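Local coordinates for protein trimeric intracellular cation channel type 1B.2 (Caenorhabditis elegans, PDB 5EIK) that forms a homotrimeric potassium channel of intracellular membranes that binds PIP2 and may supply counter-ions during calcium release from internal stores, at residues M67-A72 / G168-V173; H35-C40 / S99-L104. All blocks are in the same frame, centred on the assembly; numbering follows the deposited sequence.

Interaction 1 (M67-A72 / G168-V173); sequences MLMSFA and GVVKIV. With PT5 ([(2R)-1-octadecanoyloxy-3-[oxidanyl-[(1R,2R,3S,4R,5R,6S)-2,3,6-tris(oxidanyl)-4,5-diphosphonooxy-cyclohexyl]oxy-phospho ryl]oxy-propan-2-yl] (8Z)-icosa-5,8,11,14-tetraenoate), chain B.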
# COMPACT_ATOMS: atom_id res chain seq x y z
N MET A 67 9.00 -1.84 15.12
CA MET A 67 7.92 -2.81 15.24
C MET A 67 7.48 -3.25 13.84
O MET A 67 7.24 -4.44 13.61
CB MET A 67 6.74 -2.20 15.99
CG MET A 67 7.02 -1.91 17.46
SD MET A 67 7.54 -3.37 18.44
CE MET A 67 9.35 -3.23 18.34
N LEU A 68 7.40 -2.31 12.90
CA LEU A 68 6.98 -2.65 11.55
C LEU A 68 7.92 -3.66 10.91
O LEU A 68 7.48 -4.59 10.24
CB LEU A 68 6.88 -1.41 10.66
CG LEU A 68 5.75 -0.43 11.00
CD1 LEU A 68 5.49 0.46 9.80
CD2 LEU A 68 4.49 -1.19 11.37
N MET A 69 9.21 -3.46 11.13
CA MET A 69 10.21 -4.36 10.56
C MET A 69 10.25 -5.68 11.33
O MET A 69 10.44 -6.73 10.75
CB MET A 69 11.58 -3.69 10.59
CG MET A 69 11.76 -2.59 9.58
SD MET A 69 11.63 -3.22 7.89
CE MET A 69 13.17 -4.10 7.77
N SER A 70 10.06 -5.61 12.64
CA SER A 70 10.12 -6.80 13.47
C SER A 70 9.01 -7.78 13.14
O SER A 70 9.18 -8.98 13.31
CB SER A 70 10.04 -6.42 14.95
OG SER A 70 11.28 -5.86 15.38
N PHE A 71 7.89 -7.26 12.66
CA PHE A 71 6.75 -8.11 12.34
C PHE A 71 6.32 -7.99 10.89
O PHE A 71 5.17 -8.28 10.53
CB PHE A 71 5.59 -7.77 13.27
CG PHE A 71 5.88 -8.04 14.71
CD1 PHE A 71 5.88 -9.34 15.21
CD2 PHE A 71 6.21 -7.00 15.57
CE1 PHE A 71 6.23 -9.61 16.54
CE2 PHE A 71 6.56 -7.25 16.90
CZ PHE A 71 6.56 -8.56 17.39
N ALA A 72 7.25 -7.56 10.05
CA ALA A 72 6.99 -7.35 8.63
C ALA A 72 6.28 -8.52 7.95
O ALA A 72 5.28 -8.33 7.26
CB ALA A 72 8.30 -7.06 7.91
N GLY A 168 11.45 -6.81 3.20
CA GLY A 168 11.87 -5.97 2.10
C GLY A 168 10.81 -4.96 1.69
O GLY A 168 11.12 -3.82 1.30
N VAL A 169 9.56 -5.37 1.77
CA VAL A 169 8.46 -4.48 1.43
C VAL A 169 8.33 -3.39 2.47
O VAL A 169 8.28 -2.21 2.14
CB VAL A 169 7.13 -5.25 1.34
CG1 VAL A 169 5.97 -4.28 1.27
CG2 VAL A 169 7.13 -6.12 0.10
N VAL A 170 8.31 -3.80 3.73
CA VAL A 170 8.16 -2.85 4.83
C VAL A 170 9.31 -1.86 4.90
O VAL A 170 9.10 -0.69 5.26
CB VAL A 170 7.99 -3.59 6.18
CG1 VAL A 170 7.86 -2.59 7.31
CG2 VAL A 170 6.73 -4.47 6.12
N LYS A 171 10.51 -2.30 4.54
CA LYS A 171 11.66 -1.40 4.56
C LYS A 171 11.38 -0.23 3.61
O LYS A 171 11.53 0.93 3.97
CB LYS A 171 12.92 -2.15 4.13
CG LYS A 171 14.20 -1.36 4.33
CD LYS A 171 15.41 -2.24 4.09
CE LYS A 171 16.71 -1.55 4.51
NZ LYS A 171 17.88 -2.47 4.42
N ILE A 172 10.97 -0.55 2.38
CA ILE A 172 10.66 0.47 1.39
C ILE A 172 9.62 1.44 1.95
O ILE A 172 9.75 2.66 1.80
CB ILE A 172 10.10 -0.18 0.10
CG1 ILE A 172 11.21 -0.99 -0.57
CG2 ILE A 172 9.54 0.90 -0.85
CD1 ILE A 172 10.76 -1.74 -1.80
N VAL A 173 8.58 0.89 2.58
CA VAL A 173 7.55 1.72 3.17
C VAL A 173 8.15 2.70 4.17
O VAL A 173 7.81 3.89 4.16
CB VAL A 173 6.48 0.88 3.90
CG1 VAL A 173 5.55 1.80 4.67
CG2 VAL A 173 5.66 0.09 2.89
O12 PT5 B . 15.16 -9.04 -2.40
P1 PT5 B . 14.03 -8.30 -1.71
O13 PT5 B . 12.55 -9.20 -1.56
O11 PT5 B . 13.57 -6.90 -2.43
O6 PT5 B . 16.68 -7.11 0.90
O1 PT5 B . 14.33 -7.91 -0.21
C1 PT5 B . 15.01 -8.80 0.69
C6 PT5 B . 15.74 -7.89 1.64
C2 PT5 B . 14.04 -9.74 1.49
O2 PT5 B . 13.04 -8.95 2.17
C3 PT5 B . 14.82 -10.53 2.58
O3 PT5 B . 13.88 -11.27 3.34
C4 PT5 B . 15.60 -9.63 3.51
O4 PT5 B . 16.45 -10.40 4.31
P4 PT5 B . 16.22 -10.48 5.92
O41 PT5 B . 16.18 -9.03 6.63
O42 PT5 B . 17.39 -11.35 6.61
O43 PT5 B . 14.89 -11.14 6.18
C5 PT5 B . 16.49 -8.63 2.75
O5 PT5 B . 16.96 -7.67 3.70
P5 PT5 B . 18.55 -7.76 4.08
O52 PT5 B . 19.24 -9.11 3.58
O51 PT5 B . 19.31 -6.39 3.46
O53 PT5 B . 18.44 -7.59 5.73
C7 PT5 B . 11.32 -8.53 -1.15
C8 PT5 B . 10.20 -9.07 -2.06
C9 PT5 B . 9.92 -8.20 -3.33
O16 PT5 B . 8.95 -9.16 -1.26
C10 PT5 B . 8.58 -10.42 -0.88
O17 PT5 B . 9.07 -11.02 0.07
O18 PT5 B . 8.46 -7.91 -3.42
C11 PT5 B . 7.81 -7.57 -4.65
O19 PT5 B . 8.22 -7.89 -5.81
C12 PT5 B . 7.47 -11.03 -1.74
C13 PT5 B . 6.19 -11.54 -1.03
C14 PT5 B . 5.21 -12.17 -2.05
C15 PT5 B . 4.03 -11.25 -2.40
C16 PT5 B . 2.93 -11.96 -3.24
C17 PT5 B . 2.30 -11.04 -4.33
C18 PT5 B . 0.78 -11.18 -4.44
C19 PT5 B . -0.00 -10.27 -4.82
C20 PT5 B . -0.47 -8.87 -4.40
C21 PT5 B . 0.22 -7.68 -5.12
C22 PT5 B . -0.06 -6.32 -4.44
C23 PT5 B . -0.34 -5.19 -5.45
C24 PT5 B . -1.62 -4.40 -5.13
C31 PT5 B . 6.53 -6.77 -4.44
C32 PT5 B . 5.31 -7.67 -4.11
C33 PT5 B . 4.02 -6.86 -3.76
C34 PT5 B . 3.81 -6.62 -2.24
C35 PT5 B . 2.58 -5.70 -1.76
C36 PT5 B . 2.73 -4.37 -1.40
C37 PT5 B . 1.59 -3.38 -1.72
C38 PT5 B . 1.43 -2.54 -0.55
C39 PT5 B . 1.81 -1.14 -0.38
C40 PT5 B . 3.25 -0.76 -0.27
C25 PT5 B . -1.31 -3.03 -4.46
C26 PT5 B . -2.57 -2.34 -3.92
C41 PT5 B . 3.89 -0.03 -1.47
C42 PT5 B . 5.40 0.17 -1.31
C43 PT5 B . 6.22 -0.97 -1.92

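Interaction 2 (H35-C40 / S99-L104); sequences HYVLTC and SIVWYL. With CPL (1-palmitoyl-2-linoleoyl-sn-glycero-3-phosphocholine), chain C.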
# COMPACT_ATOMS: atom_id res chain seq x y z
N HIS A 35 15.76 -12.33 16.59
CA HIS A 35 15.21 -11.69 15.40
C HIS A 35 14.97 -10.19 15.67
O HIS A 35 15.35 -9.34 14.87
CB HIS A 35 13.91 -12.39 14.99
CG HIS A 35 13.13 -11.63 13.96
ND1 HIS A 35 13.59 -11.43 12.68
CD2 HIS A 35 11.93 -11.01 14.04
CE1 HIS A 35 12.70 -10.71 12.01
NE2 HIS A 35 11.69 -10.44 12.81
N TYR A 36 14.37 -9.86 16.82
CA TYR A 36 14.12 -8.46 17.15
C TYR A 36 15.42 -7.67 17.23
O TYR A 36 15.51 -6.56 16.69
CB TYR A 36 13.38 -8.32 18.49
CG TYR A 36 12.06 -9.02 18.53
CD1 TYR A 36 11.22 -9.06 17.41
CD2 TYR A 36 11.63 -9.66 19.70
CE1 TYR A 36 10.00 -9.73 17.46
CE2 TYR A 36 10.42 -10.32 19.76
CZ TYR A 36 9.61 -10.36 18.64
OH TYR A 36 8.42 -11.04 18.71
N VAL A 37 16.42 -8.24 17.90
CA VAL A 37 17.72 -7.58 18.03
C VAL A 37 18.32 -7.28 16.67
O VAL A 37 18.71 -6.15 16.40
CB VAL A 37 18.72 -8.43 18.85
CG1 VAL A 37 20.10 -7.77 18.83
CG2 VAL A 37 18.25 -8.55 20.28
N LEU A 38 18.39 -8.29 15.81
CA LEU A 38 18.95 -8.08 14.48
C LEU A 38 18.11 -7.08 13.67
O LEU A 38 18.66 -6.24 12.95
CB LEU A 38 19.07 -9.42 13.74
CG LEU A 38 20.16 -10.35 14.31
CD1 LEU A 38 20.15 -11.72 13.61
CD2 LEU A 38 21.51 -9.69 14.13
N THR A 39 16.79 -7.15 13.80
CA THR A 39 15.93 -6.22 13.08
C THR A 39 16.22 -4.78 13.55
O THR A 39 16.33 -3.86 12.73
CB THR A 39 14.43 -6.54 13.32
OG1 THR A 39 14.12 -7.84 12.78
CG2 THR A 39 13.53 -5.50 12.67
N CYS A 40 16.34 -4.57 14.86
CA CYS A 40 16.61 -3.23 15.39
C CYS A 40 17.97 -2.71 14.97
O CYS A 40 18.13 -1.52 14.68
CB CYS A 40 16.50 -3.23 16.91
SG CYS A 40 14.82 -3.34 17.52
N SER A 99 9.29 -4.48 21.95
CA SER A 99 9.50 -3.11 22.42
C SER A 99 10.66 -3.04 23.42
O SER A 99 11.43 -2.07 23.43
CB SER A 99 8.22 -2.59 23.07
OG SER A 99 7.13 -2.76 22.20
N ILE A 100 10.79 -4.07 24.25
CA ILE A 100 11.87 -4.10 25.23
C ILE A 100 13.22 -4.20 24.53
O ILE A 100 14.16 -3.47 24.86
CB ILE A 100 11.69 -5.26 26.21
CG1 ILE A 100 10.50 -4.97 27.13
CG2 ILE A 100 12.96 -5.46 27.03
CD1 ILE A 100 10.13 -6.14 28.02
N VAL A 101 13.30 -5.08 23.54
CA VAL A 101 14.54 -5.23 22.79
C VAL A 101 14.87 -3.89 22.12
O VAL A 101 16.01 -3.42 22.19
CB VAL A 101 14.42 -6.33 21.70
CG1 VAL A 101 15.57 -6.21 20.71
CG2 VAL A 101 14.44 -7.71 22.36
N TRP A 102 13.87 -3.28 21.48
CA TRP A 102 14.06 -2.00 20.81
C TRP A 102 14.57 -0.95 21.81
O TRP A 102 15.48 -0.18 21.50
CB TRP A 102 12.75 -1.51 20.18
CG TRP A 102 12.74 -0.04 19.92
CD1 TRP A 102 13.36 0.62 18.88
CD2 TRP A 102 12.18 0.98 20.76
NE1 TRP A 102 13.22 1.98 19.04
CE2 TRP A 102 12.50 2.23 20.18
CE3 TRP A 102 11.44 0.95 21.95
CZ2 TRP A 102 12.11 3.45 20.74
CZ3 TRP A 102 11.05 2.16 22.52
CH2 TRP A 102 11.38 3.39 21.91
N TYR A 103 13.96 -0.91 22.99
CA TYR A 103 14.38 0.04 24.01
C TYR A 103 15.84 -0.19 24.40
O TYR A 103 16.62 0.76 24.52
CB TYR A 103 13.52 -0.08 25.26
CG TYR A 103 13.96 0.87 26.34
CD1 TYR A 103 13.63 2.22 26.28
CD2 TYR A 103 14.77 0.44 27.39
CE1 TYR A 103 14.09 3.12 27.23
CE2 TYR A 103 15.24 1.33 28.35
CZ TYR A 103 14.89 2.67 28.27
OH TYR A 103 15.34 3.55 29.22
N LEU A 104 16.20 -1.45 24.59
CA LEU A 104 17.55 -1.80 24.96
C LEU A 104 18.57 -1.52 23.85
O LEU A 104 19.67 -1.05 24.12
CB LEU A 104 17.63 -3.28 25.35
CG LEU A 104 16.86 -3.71 26.60
CD1 LEU A 104 17.03 -5.20 26.82
CD2 LEU A 104 17.38 -2.95 27.81
C1 CPL C . 10.03 3.64 29.07
C2 CPL C . 10.61 2.21 29.43
C3 CPL C . 10.65 1.27 28.19
C4 CPL C . 11.91 5.99 26.06
C5 CPL C . 12.21 7.50 25.96
C6 CPL C . 14.85 7.38 26.02
C7 CPL C . 13.57 9.02 24.56
C8 CPL C . 13.63 8.83 26.47
C11 CPL C . 8.95 -0.52 27.45
C12 CPL C . 7.77 -1.33 28.03
C13 CPL C . 7.78 -1.50 29.59
C14 CPL C . 7.85 -2.97 30.06
C15 CPL C . 7.35 -3.22 31.51
C16 CPL C . 6.79 -4.66 31.71
C17 CPL C . 7.78 -5.80 31.42
C18 CPL C . 8.42 -6.45 32.71
C19 CPL C . 9.98 -6.74 32.67
C20 CPL C . 10.45 -8.21 32.44
C21 CPL C . 10.89 -8.57 31.01
C22 CPL C . 12.40 -8.39 30.80
C23 CPL C . 13.09 -9.42 29.93
C24 CPL C . 14.31 -8.86 29.14
C25 CPL C . 14.38 -9.43 27.72
C26 CPL C . 15.66 -9.02 27.03
C31 CPL C . 12.43 1.86 31.37
C32 CPL C . 11.78 0.58 31.92
C33 CPL C . 12.77 -0.25 32.82
C34 CPL C . 12.18 -0.53 34.21
C35 CPL C . 11.73 -2.00 34.42
C36 CPL C . 10.37 -2.10 35.15
C37 CPL C . 10.19 -3.37 35.99
C38 CPL C . 9.62 -3.10 37.36
C39 CPL C . 10.43 -3.90 38.41
C40 CPL C . 10.92 -3.40 39.58
C41 CPL C . 10.13 -2.50 40.54
C42 CPL C . 9.27 -3.40 41.44
C43 CPL C . 7.91 -3.31 41.49
C44 CPL C . 7.01 -3.81 40.38
C45 CPL C . 6.18 -2.73 39.69
N CPL C . 13.57 7.83 25.42
O2 CPL C . 11.95 2.41 30.06
O3 CPL C . 9.26 0.83 28.06
O11 CPL C . 9.64 -0.99 26.48
O31 CPL C . 13.35 2.42 32.02
O1P CPL C . 8.41 4.77 26.58
O2P CPL C . 9.69 6.54 27.84
O3P CPL C . 10.62 4.12 27.77
O4P CPL C . 10.58 5.60 25.65
P CPL C . 9.80 5.27 26.99

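Interaction 1 (M67-A72 / G168-V173)
Val-170 holds CG1 anti to its own backbone N (chi1 179°) and CG2 beside that N, which spreads the two methyls along the Leu-68 to Ala-72 turn; Met-69, bent at both chi2 and chi3, folds its thioether back over the neighbouring helix. The contact joins the two discontinuous transmembrane helices of the TRIC channel fold, near the break between helices 59-70 and 72-81. Val-170 carries the contact: CG1 packs on Leu-68 CB at 3.7 Å and lies 3.6 Å from Leu-68 O, while CG2 meets the Ala-72 methyl CB at 3.5 Å. Met-69 SD reaches Val-170 CG1 at 3.9 Å, and Met-69 CE lies 4.1 Å from Lys-171 CB. No hydrogen bond crosses; the segments meet through apolar packing. Lys-171 passes this sulfur with its CB and then runs extended, carrying NZ away from the contact to a long, weak ion pair with Asp-46. On its other flank helix 167-177 carries the PIP2 lipid, which is also hydrogen-bonded to Lys-130 and Arg-134. The backbone of Gly-168 lies against the lipid, and Gly-168 N gives a weak hydrogen bond to lipid O2, 2.9 Å long and bent to 118° at the hydrogen.

Interaction 2 (H35-C40 / S99-L104)
Tyr-36 meets Val-101 with its CB, 3.8 Å from Val-101 CG1, where transmembrane helices 30-47 and 92-107 of the TRIC channel fold pack together; the axes of segments 35-40 and 99-104 cross at -44°, 9.1 Å apart at closest. Its ring lies past the contact, with Val-101 CG2 near the ring plane at one edge, and meets the Phe-71 ring. One residue on, Val-37 sets CG2 against Val-101 CG1 at 3.6 Å, the two valine side chains crossing at about a right angle. Val-101 thus wedges between Tyr-36 and Val-37, its CG1 anti to the backbone N (chi1 165°) and thereby carried toward helix 30-47. Thr-39 bonds back within its own helix: its hydroxyl OG1 donates to His-35 O from above the carbonyl plane, and the same oxygen also takes Thr-39 N. Cys-40 closes the walk, its sulfur lying beside the edge of the Trp-102 five-membered ring, 86° off the ring normal. Beyond, helix 92-107 offers its far side to a bound phosphatidylcholine; lipid O2 sits over one face of the Tyr-103 ring. Across the contact the thiol comes nearest to the Trp-102 backbone: Cys-40 SG stands 3.6 Å from Trp-102 CA and 3.8 Å from Trp-102 CB.

How the interactions relate
Both contacts are buried, and neither has a hydrogen bond between its segments; a valine is the central wedge in each. Interaction 1 joins the two broken transmembrane helices and backs onto the PIP2 site, where charge and lipid phosphates lie close by; interaction 2 joins two unbroken helices, adds a thiol beside an indole edge, and has phosphatidylcholine behind it. Their segments alternate along the chain, with centres about 14 Å apart, and segments 35-40 and 67-72 touch directly: Ser-70 O and His-35 NE2, 2.9 Å apart, probably form a hydrogen bond, and Met-69 CB packs on Thr-39 CG2 at 3.4 Å. Helix 30-47 thus lies against both helix 59-70 and helix 92-107.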